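Long-range contacts in putative pyridoxal phosphate-dependent transferase (Clostridium difficile, PDB 4DQ6), which is a putative pyridoxal phosphate-dependent transferase of the class I and II aminotransferase family, with pyridoxal-5'-phosphate bound: residues I51-N56 with S277-E282; Y63-R68 with I270-C275; E91-S96 with S247-L252. All blocks are in the same frame, centred on the assembly; numbering follows the deposited sequence.

Contact 1 of 3, residues I51-N56 with S277-E282; sequences IDSLKN and SLVATE
Two helices of the aminotransferase-type chain pack here, helix 48-58 and helix 275-287. Ser-53 meets Val-279 and Ala-280, and Leu-54 adds its branch end. The axes of the two segments run close to antiparallel, 147° between their directions. They approach to 8.6 Å, with Ser-53 and Ala-280 among the residues at the closest part. The nearest backbones belong to Ser-53 and Val-279, with CA to CA at 6.1 Å.

Ser-53 points its side chain at the other helix. Its OG sits between the backbone N and the carbonyl carbon (chi1 76°) and hydrogen-bonds to the backbone O of Ile-50, one turn back. The hydroxyl is thus held by its own helix. It lies against the backbone of the second helix, with Ser-53 OG 3.6 Å from Ala-280 CA. Val-279 answers from the other side. Its CG2 branch, not CG1, rests on the backbone of helix 48-58, 3.6 Å from Ser-53 O. The same methyl lies 3.8 Å from Ser-53 OG.

Leu-54 starts off to the side of the interface, but one of its methyls reaches in. Leu-54 CD2 comes to 4.1 Å from Ala-280 CB and to 4.2 Å from Val-279 CG2. It thus bridges these two methyls beside the serine.

Ala-280 also touches Ile-50, and Ser-53 touches Ala-283, so the packing continues along both helices. Leu-54 further meets Tyr-63 of the second subunit, which places this helix pair beside the dimer interface. The arrangement is a near-antiparallel helix-helix packing that joins helix 48-58 to helix 275-287 at the subunit boundary of this aminotransferase-family fold.

Contact 2 of 3, residues Y63-R68 with I270-C275; sequences YGYTTR and IKRNNC. With PLP (pyridoxal-5'-phosphate), chain F.
Arg-68 and Asn-273 supply the main side-chain hydrogen bonds between these two loops. Arg-68 grips Asn-273 OD1 side-on with two nitrogens, NE at 2.9 Å and NH2 at 2.8 Å. A bend at chi3 (-63°) turns the guanidinium toward this oxygen, which lies close to its plane. The guanidinium and amide planes are 53° apart. Arg-68 NH2 also donates a nearly straight bond (171°) to Lys-271 O, on a lone pair in the carbonyl plane. The two acceptors hold the group's rotation. The Asn-273 amide is fixed at its other end too, as ND2 bonds to Tyr-72 OH and Ser-277 OG.

Arg-272 reaches back with an extended chain. Its NH1 donates to Thr-66 O from above the carbonyl plane, at 3.0 Å, and forms a salt bridge with Glu-24 of the second subunit.

Two waters link the backbones. Water 1 donates to Thr-66 O and accepts from Asn-273 N. Water 2 accepts from Thr-66 N and donates to Asn-273 O.

Van der Waals and sulfur contacts are fewer. Thr-66 OG1 packs on Cys-275 CB at 3.4 Å. Cys-275 SG makes a sulfur-aromatic contact with Tyr-63, 4.0 Å from CD1.

At the cofactor end, Tyr-65 OH lies 3.3 Å from PLP O1P, a weak and unsettled hydrogen bond. The phosphate oxygen is at the ring edge. His-206, Asn-175, Ile-100 and Val-99 of the second subunit hydrogen-bond to the same PLP. The arrangement is as in well-known aminotransferases of fold type I, where a tyrosine of one subunit reaches the phosphate site of the other.

Contact 3 of 3, residues E91-S96 with S247-L252; sequences EWLIYS and SSYVVL
Leu-93 and Ile-94 form the apolar centre on two faces of an antiparallel strand pair, 93-96 with 248-251. The pair ends the mixed seven-stranded sheet of the large domain in this PLP-dependent fold, and 93-96 is its outermost strand within the chain. On one face, Leu-93 lies side by side with Tyr-249 and Val-251, all pointing the same way. Its CD2 branch does the touching, 3.6 Å from Tyr-249 CD2 and 3.8 Å from Val-251 CG2. Ile-76 of helix 70-84 covers both Leu-93 and Tyr-249. On the other face, with CG1 beside the backbone N (chi1 -65°), Ile-94 brings CD1 to 3.6 Å from Leu-252 CD1. Helix 255-267 covers Ile-94 through Tyr-258, Leu-261 and Phe-265.

Trp-92 closes one end of the pair. Val-251 CG1 lies at the edge of its ring, 3.9 Å from CE3.

The backbone ladder runs between these faces. Ile-94 and Val-250 form a hydrogen-bonded pair, with N to O at 2.9 Å in both directions. Leu-93 with Val-251 and Tyr-95 with Tyr-249 are non-hydrogen-bonded pairs. Leu-252 N extends the ladder to Trp-92 O.

The polar edge is at Ser-96 and Ser-248. The side chain of Ser-248 comes to about 5 Å from a bound PLP. Ser-96 N donates to Ser-248 O at 3.1 Å. The return bond from Ser-248 N to Ser-96 O is weak, bent to 124°. Ser-96 O also accepts from Ser-248 OG, which lies above the carbonyl plane at 2.8 Å.

Contact 3 is the buried one, a sheet pairing held by a backbone ladder with apolar side chains on both faces. Contacts 1 and 2 are only partly buried, and both touch the second subunit. Contact 1 is helix packing by small and apolar groups. Contact 2 joins two irregular loops through arginine bonds and waters. Residues 270-275 lead into helix 275-287, so contacts 1 and 2 share that element. Leu-278 of the helix packs on Thr-66 and Asn-273. The Tyr-95 ring links contacts 2 and 3 by packing on Asn-273. Thr-281 OG1 and Ser-247 OG, 2.7 Å apart, probably hydrogen-bond between contacts 1 and 3.

Contact 1 of 3, residues I51-N56 with S277-E282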
loop_
_atom_site.group_PDB
_atom_site.type_symbol
_atom_site.label_atom_id
_atom_site.label_comp_id
_atom_site.label_asym_id
_atom_site.label_seq_id
_atom_site.Cartn_x
_atom_site.Cartn_y
_atom_site.Cartn_z
ATOM N N ILE A 51 1.574 10.579 -17.784
ATOM C CA ILE A 51 0.230 10.264 -18.272
ATOM C C ILE A 51 0.343 9.199 -19.379
ATOM O O ILE A 51 -0.418 8.226 -19.381
ATOM C CB ILE A 51 -0.492 11.523 -18.750
ATOM C CG1 ILE A 51 -0.647 12.543 -17.618
ATOM C CG2 ILE A 51 -1.864 11.175 -19.333
ATOM C CD1 ILE A 51 -0.998 13.932 -18.142
ATOM N N ASP A 52 1.333 9.331 -20.263
ATOM C CA ASP A 52 1.371 8.391 -21.350
ATOM C C ASP A 52 1.819 6.994 -20.882
ATOM O O ASP A 52 1.352 5.977 -21.374
ATOM C CB ASP A 52 2.258 8.896 -22.446
ATOM C CG ASP A 52 1.836 8.346 -23.798
ATOM O OD1 ASP A 52 0.697 8.665 -24.315
ATOM O OD2 ASP A 52 2.633 7.596 -24.356
ATOM N N SER A 53 2.688 6.926 -19.876
ATOM C CA SER A 53 3.078 5.622 -19.298
ATOM C C SER A 53 1.844 4.931 -18.676
ATOM O O SER A 53 1.640 3.699 -18.786
ATOM C CB SER A 53 4.195 5.749 -18.210
ATOM O OG SER A 53 3.796 6.239 -16.880
ATOM N N LEU A 54 1.038 5.733 -18.004
ATOM C CA LEU A 54 -0.188 5.206 -17.395
ATOM C C LEU A 54 -1.155 4.756 -18.487
ATOM O O LEU A 54 -1.759 3.716 -18.334
ATOM C CB LEU A 54 -0.843 6.264 -16.523
ATOM C CG LEU A 54 -0.087 6.735 -15.294
ATOM C CD1 LEU A 54 -0.832 7.935 -14.660
ATOM C CD2 LEU A 54 0.087 5.592 -14.276
ATOM N N LYS A 55 -1.265 5.480 -19.614
ATOM C CA LYS A 55 -2.161 5.070 -20.670
ATOM C C LYS A 55 -1.722 3.782 -21.293
ATOM O O LYS A 55 -2.539 2.899 -21.464
ATOM C CB LYS A 55 -2.274 6.147 -21.757
ATOM C CG LYS A 55 -2.966 7.391 -21.282
ATOM C CD LYS A 55 -3.006 8.351 -22.472
ATOM C CE LYS A 55 -3.681 9.671 -22.172
ATOM N NZ LYS A 55 -3.609 10.572 -23.367
ATOM N N ASN A 56 -0.422 3.636 -21.535
ATOM C CA ASN A 56 0.113 2.429 -22.124
ATOM C C ASN A 56 -0.148 1.224 -21.216
ATOM O O ASN A 56 -0.592 0.189 -21.665
ATOM C CB ASN A 56 1.601 2.602 -22.431
ATOM C CG ASN A 56 2.220 1.351 -22.964
ATOM O OD1 ASN A 56 2.138 1.076 -24.153
ATOM N ND2 ASN A 56 2.796 0.542 -22.064
ATOM N N SER A 277 1.808 2.681 -10.218
ATOM C CA SER A 277 2.975 3.195 -9.587
ATOM C C SER A 277 4.277 2.716 -10.245
ATOM O O SER A 277 5.246 3.472 -10.419
ATOM C CB SER A 277 2.910 2.743 -8.095
ATOM O OG SER A 277 4.095 2.707 -7.439
ATOM N N LEU A 278 4.305 1.434 -10.603
ATOM C CA LEU A 278 5.502 0.858 -11.204
ATOM C C LEU A 278 5.919 1.618 -12.448
ATOM O O LEU A 278 7.081 2.047 -12.591
ATOM C CB LEU A 278 5.273 -0.578 -11.637
ATOM C CG LEU A 278 6.549 -1.287 -12.048
ATOM C CD1 LEU A 278 7.204 -1.856 -10.770
ATOM C CD2 LEU A 278 6.261 -2.424 -13.029
ATOM N N VAL A 279 4.965 1.801 -13.335
ATOM C CA VAL A 279 5.307 2.431 -14.624
ATOM C C VAL A 279 5.502 3.929 -14.513
ATOM O O VAL A 279 6.357 4.495 -15.200
ATOM C CB VAL A 279 4.304 2.088 -15.767
ATOM C CG1 VAL A 279 4.190 0.581 -16.024
ATOM C CG2 VAL A 279 2.983 2.795 -15.556
ATOM N N ALA A 280 4.741 4.580 -13.627
ATOM C CA ALA A 280 4.870 6.039 -13.439
ATOM C C ALA A 280 6.204 6.415 -12.825
ATOM O O ALA A 280 6.755 7.469 -13.135
ATOM C CB ALA A 280 3.707 6.618 -12.652
ATOM N N THR A 281 6.694 5.622 -11.872
ATOM C CA THR A 281 7.931 5.957 -11.213
ATOM C C THR A 281 9.104 5.915 -12.197
ATOM O O THR A 281 9.893 6.847 -12.332
ATOM C CB THR A 281 8.164 4.953 -10.064
ATOM O OG1 THR A 281 7.141 5.104 -9.076
ATOM C CG2 THR A 281 9.547 5.177 -9.415
ATOM N N GLU A 282 9.160 4.866 -13.019
ATOM C CA GLU A 282 10.239 4.721 -13.966
ATOM C C GLU A 282 10.135 5.807 -15.045
ATOM O O GLU A 282 11.128 6.423 -15.417
ATOM C CB GLU A 282 10.150 3.367 -14.599
ATOM C CG GLU A 282 11.219 3.148 -15.633
ATOM C CD GLU A 282 11.348 1.721 -16.113
ATOM O OE1 GLU A 282 11.143 0.756 -15.337
ATOM O OE2 GLU A 282 11.736 1.580 -17.292
#

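Contact 2 of 3, residues Y63-R68 with I270-C275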
loop_
_atom_site.group_PDB
_atom_site.type_symbol
_atom_site.label_atom_id
_atom_site.label_comp_id
_atom_site.label_asym_id
_atom_site.label_seq_id
_atom_site.Cartn_x
_atom_site.Cartn_y
_atom_site.Cartn_z
ATOM N N TYR A 63 -4.696 -6.380 -14.916
ATOM C CA TYR A 63 -4.149 -5.683 -13.730
ATOM C C TYR A 63 -3.867 -6.605 -12.553
ATOM O O TYR A 63 -4.415 -6.392 -11.485
ATOM C CB TYR A 63 -5.072 -4.525 -13.307
ATOM C CG TYR A 63 -5.554 -3.754 -14.500
ATOM C CD1 TYR A 63 -4.676 -2.925 -15.191
ATOM C CD2 TYR A 63 -6.866 -3.783 -14.852
ATOM C CE1 TYR A 63 -5.058 -2.230 -16.325
ATOM C CE2 TYR A 63 -7.296 -3.085 -15.985
ATOM C CZ TYR A 63 -6.400 -2.281 -16.687
ATOM O OH TYR A 63 -6.895 -1.619 -17.842
ATOM N N GLY A 64 -3.077 -7.637 -12.798
ATOM C CA GLY A 64 -2.732 -8.622 -11.769
ATOM C C GLY A 64 -1.478 -8.300 -11.022
ATOM O O GLY A 64 -0.985 -7.185 -11.013
ATOM N N TYR A 65 -0.963 -9.309 -10.306
ATOM C CA TYR A 65 0.205 -9.054 -9.419
ATOM C C TYR A 65 1.396 -8.611 -10.260
ATOM O O TYR A 65 1.724 -9.178 -11.312
ATOM C CB TYR A 65 0.551 -10.352 -8.737
ATOM C CG TYR A 65 -0.427 -10.762 -7.664
ATOM C CD1 TYR A 65 -0.538 -10.074 -6.510
ATOM C CD2 TYR A 65 -1.262 -11.874 -7.859
ATOM C CE1 TYR A 65 -1.431 -10.460 -5.498
ATOM C CE2 TYR A 65 -2.178 -12.250 -6.881
ATOM C CZ TYR A 65 -2.269 -11.546 -5.731
ATOM O OH TYR A 65 -3.164 -11.894 -4.733
ATOM N N THR A 66 2.052 -7.558 -9.799
ATOM C CA THR A 66 3.027 -6.816 -10.550
ATOM C C THR A 66 4.424 -7.112 -10.143
ATOM O O THR A 66 4.718 -7.036 -8.965
ATOM C CB THR A 66 2.754 -5.315 -10.386
ATOM O OG1 THR A 66 1.403 -5.081 -10.824
ATOM C CG2 THR A 66 3.760 -4.414 -11.116
ATOM N N THR A 67 5.260 -7.459 -11.093
ATOM C CA THR A 67 6.679 -7.683 -10.842
ATOM C C THR A 67 7.463 -6.363 -10.949
ATOM O O THR A 67 7.024 -5.430 -11.610
ATOM C CB THR A 67 7.226 -8.730 -11.831
ATOM O OG1 THR A 67 8.472 -9.172 -11.344
ATOM C CG2 THR A 67 7.425 -8.154 -13.236
ATOM N N ARG A 68 8.594 -6.244 -10.264
ATOM C CA ARG A 68 9.429 -5.056 -10.325
ATOM C C ARG A 68 10.626 -5.369 -11.210
ATOM O O ARG A 68 11.572 -6.066 -10.780
ATOM C CB ARG A 68 9.876 -4.635 -8.916
ATOM C CG ARG A 68 10.607 -3.295 -8.836
ATOM C CD ARG A 68 10.936 -2.911 -7.393
ATOM N NE ARG A 68 9.714 -2.733 -6.641
ATOM C CZ ARG A 68 9.231 -3.586 -5.744
ATOM N NH1 ARG A 68 9.943 -4.649 -5.359
ATOM N NH2 ARG A 68 8.065 -3.364 -5.258
ATOM N N ILE A 270 3.735 -6.172 2.585
ATOM C CA ILE A 270 3.680 -5.033 1.651
ATOM C C ILE A 270 4.993 -5.088 0.878
ATOM O O ILE A 270 6.048 -4.650 1.385
ATOM C CB ILE A 270 3.441 -3.712 2.410
ATOM C CG1 ILE A 270 2.000 -3.710 2.963
ATOM C CG2 ILE A 270 3.723 -2.489 1.519
ATOM C CD1 ILE A 270 1.565 -2.398 3.575
ATOM N N LYS A 271 4.947 -5.636 -0.347
ATOM C CA LYS A 271 6.135 -5.931 -1.115
ATOM C C LYS A 271 6.065 -5.404 -2.528
ATOM O O LYS A 271 7.096 -5.058 -3.073
ATOM C CB LYS A 271 6.390 -7.426 -1.220
ATOM C CG LYS A 271 6.471 -8.100 0.120
ATOM C CD LYS A 271 7.674 -7.657 0.966
ATOM C CE LYS A 271 8.936 -8.421 0.728
ATOM N NZ LYS A 271 10.004 -8.024 1.717
ATOM N N ARG A 272 4.858 -5.383 -3.122
ATOM C CA ARG A 272 4.746 -5.046 -4.562
ATOM C C ARG A 272 4.246 -3.635 -4.802
ATOM O O ARG A 272 3.348 -3.150 -4.101
ATOM C CB ARG A 272 3.793 -6.038 -5.270
ATOM C CG ARG A 272 4.155 -7.493 -5.200
ATOM C CD ARG A 272 3.317 -8.390 -6.095
ATOM N NE ARG A 272 3.809 -9.746 -6.033
ATOM C CZ ARG A 272 4.872 -10.212 -6.685
ATOM N NH1 ARG A 272 5.586 -9.450 -7.500
ATOM N NH2 ARG A 272 5.238 -11.458 -6.484
ATOM N N ASN A 273 4.743 -2.992 -5.881
ATOM C CA ASN A 273 4.139 -1.782 -6.422
ATOM C C ASN A 273 2.780 -2.175 -6.988
ATOM O O ASN A 273 2.608 -3.301 -7.460
ATOM C CB ASN A 273 4.948 -1.232 -7.602
ATOM C CG ASN A 273 6.252 -0.568 -7.197
ATOM O OD1 ASN A 273 7.211 -1.243 -6.817
ATOM N ND2 ASN A 273 6.294 0.752 -7.291
ATOM N N ASN A 274 1.818 -1.258 -6.932
ATOM C CA ASN A 274 0.627 -1.412 -7.799
ATOM C C ASN A 274 1.080 -1.164 -9.226
ATOM O O ASN A 274 2.127 -0.635 -9.510
ATOM C CB ASN A 274 -0.555 -0.530 -7.358
ATOM C CG ASN A 274 -0.323 0.951 -7.630
ATOM O OD1 ASN A 274 -0.282 1.328 -8.809
ATOM N ND2 ASN A 274 -0.215 1.790 -6.589
ATOM N N CYS A 275 0.283 -1.643 -10.136
ATOM C CA CYS A 275 0.763 -1.688 -11.512
ATOM C C CYS A 275 1.018 -0.311 -12.079
ATOM O O CYS A 275 1.810 -0.181 -13.034
ATOM C CB CYS A 275 -0.179 -2.470 -12.385
ATOM S SG CYS A 275 -1.864 -1.933 -12.458
HETATM N N1 PLP F . -6.151 -14.894 0.961
HETATM C C2 PLP F . -6.304 -16.032 0.230
HETATM C C2A PLP F . -6.953 -17.306 0.662
HETATM C C3 PLP F . -5.814 -16.006 -1.138
HETATM O O3 PLP F . -5.935 -17.092 -1.856
HETATM C C4 PLP F . -5.170 -14.822 -1.663
HETATM C C4A PLP F . -4.645 -14.799 -3.081
HETATM C C5 PLP F . -5.105 -13.681 -0.762
HETATM C C6 PLP F . -5.589 -13.778 0.553
HETATM C C5A PLP F . -4.473 -12.455 -1.313
HETATM O O4P PLP F . -4.001 -11.755 -0.212
HETATM P P PLP F . -3.553 -10.204 -0.454
HETATM O O1P PLP F . -2.825 -10.305 -1.814
HETATM O O2P PLP F . -4.845 -9.450 -0.700
HETATM O O3P PLP F . -2.658 -9.990 0.901
HETATM O O HOH W 1 6.272 -4.907 -7.630
HETATM O O HOH W 2 0.992 -5.666 -7.800
#

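Contact 3 of 3, residues E91-S96 with S247-L252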
loop_
_atom_site.group_PDB
_atom_site.type_symbol
_atom_site.label_atom_id
_atom_site.label_comp_id
_atom_site.label_asym_id
_atom_site.label_seq_id
_atom_site.Cartn_x
_atom_site.Cartn_y
_atom_site.Cartn_z
ATOM N N GLU A 91 20.938 -2.714 -5.121
ATOM C CA GLU A 91 20.734 -3.657 -4.022
ATOM C C GLU A 91 20.390 -3.012 -2.683
ATOM O O GLU A 91 19.951 -3.709 -1.786
ATOM C CB GLU A 91 21.994 -4.524 -3.821
ATOM C CG GLU A 91 22.274 -5.457 -4.989
ATOM C CD GLU A 91 23.100 -4.881 -6.120
ATOM O OE1 GLU A 91 23.394 -3.664 -6.202
ATOM O OE2 GLU A 91 23.495 -5.739 -6.980
ATOM N N TRP A 92 20.620 -1.718 -2.543
ATOM C CA TRP A 92 20.285 -1.002 -1.335
ATOM C C TRP A 92 18.849 -0.581 -1.233
ATOM O O TRP A 92 18.431 -0.083 -0.149
ATOM C CB TRP A 92 21.124 0.214 -1.198
ATOM C CG TRP A 92 22.609 -0.009 -1.151
ATOM C CD1 TRP A 92 23.273 -1.197 -0.987
ATOM C CD2 TRP A 92 23.637 1.023 -1.219
ATOM N NE1 TRP A 92 24.632 -0.993 -0.941
ATOM C CE2 TRP A 92 24.916 0.326 -1.076
ATOM C CE3 TRP A 92 23.631 2.411 -1.316
ATOM C CZ2 TRP A 92 26.146 1.032 -1.100
ATOM C CZ3 TRP A 92 24.869 3.092 -1.327
ATOM C CH2 TRP A 92 26.077 2.414 -1.228
ATOM N N LEU A 93 18.026 -0.754 -2.291
ATOM C CA LEU A 93 16.715 -0.156 -2.345
ATOM C C LEU A 93 15.628 -1.087 -1.883
ATOM O O LEU A 93 15.560 -2.219 -2.336
ATOM C CB LEU A 93 16.403 0.279 -3.782
ATOM C CG LEU A 93 17.191 1.453 -4.330
ATOM C CD1 LEU A 93 17.153 1.596 -5.855
ATOM C CD2 LEU A 93 16.752 2.719 -3.609
ATOM N N ILE A 94 14.757 -0.555 -1.002
ATOM C CA ILE A 94 13.513 -1.220 -0.618
ATOM C C ILE A 94 12.306 -0.354 -1.010
ATOM O O ILE A 94 12.286 0.853 -0.742
ATOM C CB ILE A 94 13.457 -1.557 0.900
ATOM C CG1 ILE A 94 14.553 -2.571 1.136
ATOM C CG2 ILE A 94 12.076 -2.057 1.329
ATOM C CD1 ILE A 94 14.579 -3.026 2.589
ATOM N N TYR A 95 11.310 -0.988 -1.660
ATOM C CA TYR A 95 10.025 -0.342 -1.982
ATOM C C TYR A 95 9.229 -0.088 -0.705
ATOM O O TYR A 95 9.124 -0.986 0.143
ATOM C CB TYR A 95 9.201 -1.284 -2.859
ATOM C CG TYR A 95 7.736 -0.925 -2.925
ATOM C CD1 TYR A 95 7.278 0.151 -3.739
ATOM C CD2 TYR A 95 6.788 -1.601 -2.177
ATOM C CE1 TYR A 95 5.953 0.535 -3.737
ATOM C CE2 TYR A 95 5.455 -1.200 -2.170
ATOM C CZ TYR A 95 5.038 -0.153 -2.949
ATOM O OH TYR A 95 3.683 0.213 -2.953
ATOM N N SER A 96 8.534 1.042 -0.629
ATOM C CA SER A 96 7.534 1.284 0.391
ATOM C C SER A 96 6.379 2.063 -0.260
ATOM O O SER A 96 6.659 2.916 -1.133
ATOM C CB SER A 96 8.139 2.050 1.536
ATOM O OG SER A 96 7.169 2.345 2.551
ATOM N N SER A 247 4.194 5.475 -4.197
ATOM C CA SER A 247 5.496 4.892 -4.497
ATOM C C SER A 247 6.526 5.627 -3.726
ATOM O O SER A 247 6.583 6.851 -3.776
ATOM C CB SER A 247 5.781 5.121 -5.987
ATOM O OG SER A 247 7.116 4.760 -6.395
ATOM N N SER A 248 7.427 4.906 -3.034
ATOM C CA SER A 248 8.561 5.532 -2.415
ATOM C C SER A 248 9.631 4.440 -2.276
ATOM O O SER A 248 9.410 3.259 -2.568
ATOM C CB SER A 248 8.211 6.138 -1.095
ATOM O OG SER A 248 8.044 5.142 -0.122
ATOM N N TYR A 249 10.818 4.841 -1.862
ATOM C CA TYR A 249 11.913 3.903 -1.680
ATOM C C TYR A 249 12.766 4.323 -0.493
ATOM O O TYR A 249 12.780 5.494 -0.121
ATOM C CB TYR A 249 12.731 3.714 -2.974
ATOM C CG TYR A 249 13.250 4.992 -3.575
ATOM C CD1 TYR A 249 12.454 5.684 -4.503
ATOM C CD2 TYR A 249 14.516 5.536 -3.262
ATOM C CE1 TYR A 249 12.870 6.838 -5.108
ATOM C CE2 TYR A 249 14.936 6.722 -3.892
ATOM C CZ TYR A 249 14.088 7.368 -4.783
ATOM O OH TYR A 249 14.534 8.535 -5.375
ATOM N N VAL A 250 13.471 3.341 0.071
ATOM C CA VAL A 250 14.407 3.527 1.118
ATOM C C VAL A 250 15.747 3.045 0.624
ATOM O O VAL A 250 15.855 1.976 -0.007
ATOM C CB VAL A 250 13.910 2.693 2.301
ATOM C CG1 VAL A 250 14.704 3.093 3.554
ATOM C CG2 VAL A 250 12.440 2.891 2.604
ATOM N N VAL A 251 16.788 3.763 1.036
ATOM C CA VAL A 251 18.148 3.442 0.617
ATOM C C VAL A 251 18.852 2.966 1.896
ATOM O O VAL A 251 19.088 3.796 2.840
ATOM C CB VAL A 251 18.923 4.619 0.014
ATOM C CG1 VAL A 251 20.314 4.150 -0.370
ATOM C CG2 VAL A 251 18.141 5.208 -1.169
ATOM N N LEU A 252 19.257 1.692 1.938
ATOM C CA LEU A 252 19.901 1.135 3.151
ATOM C C LEU A 252 21.254 0.484 2.750
ATOM O O LEU A 252 21.327 -0.669 2.360
ATOM C CB LEU A 252 18.961 0.163 3.831
ATOM C CG LEU A 252 17.527 0.552 4.059
ATOM C CD1 LEU A 252 16.620 -0.041 2.962
ATOM C CD2 LEU A 252 17.085 0.106 5.442
#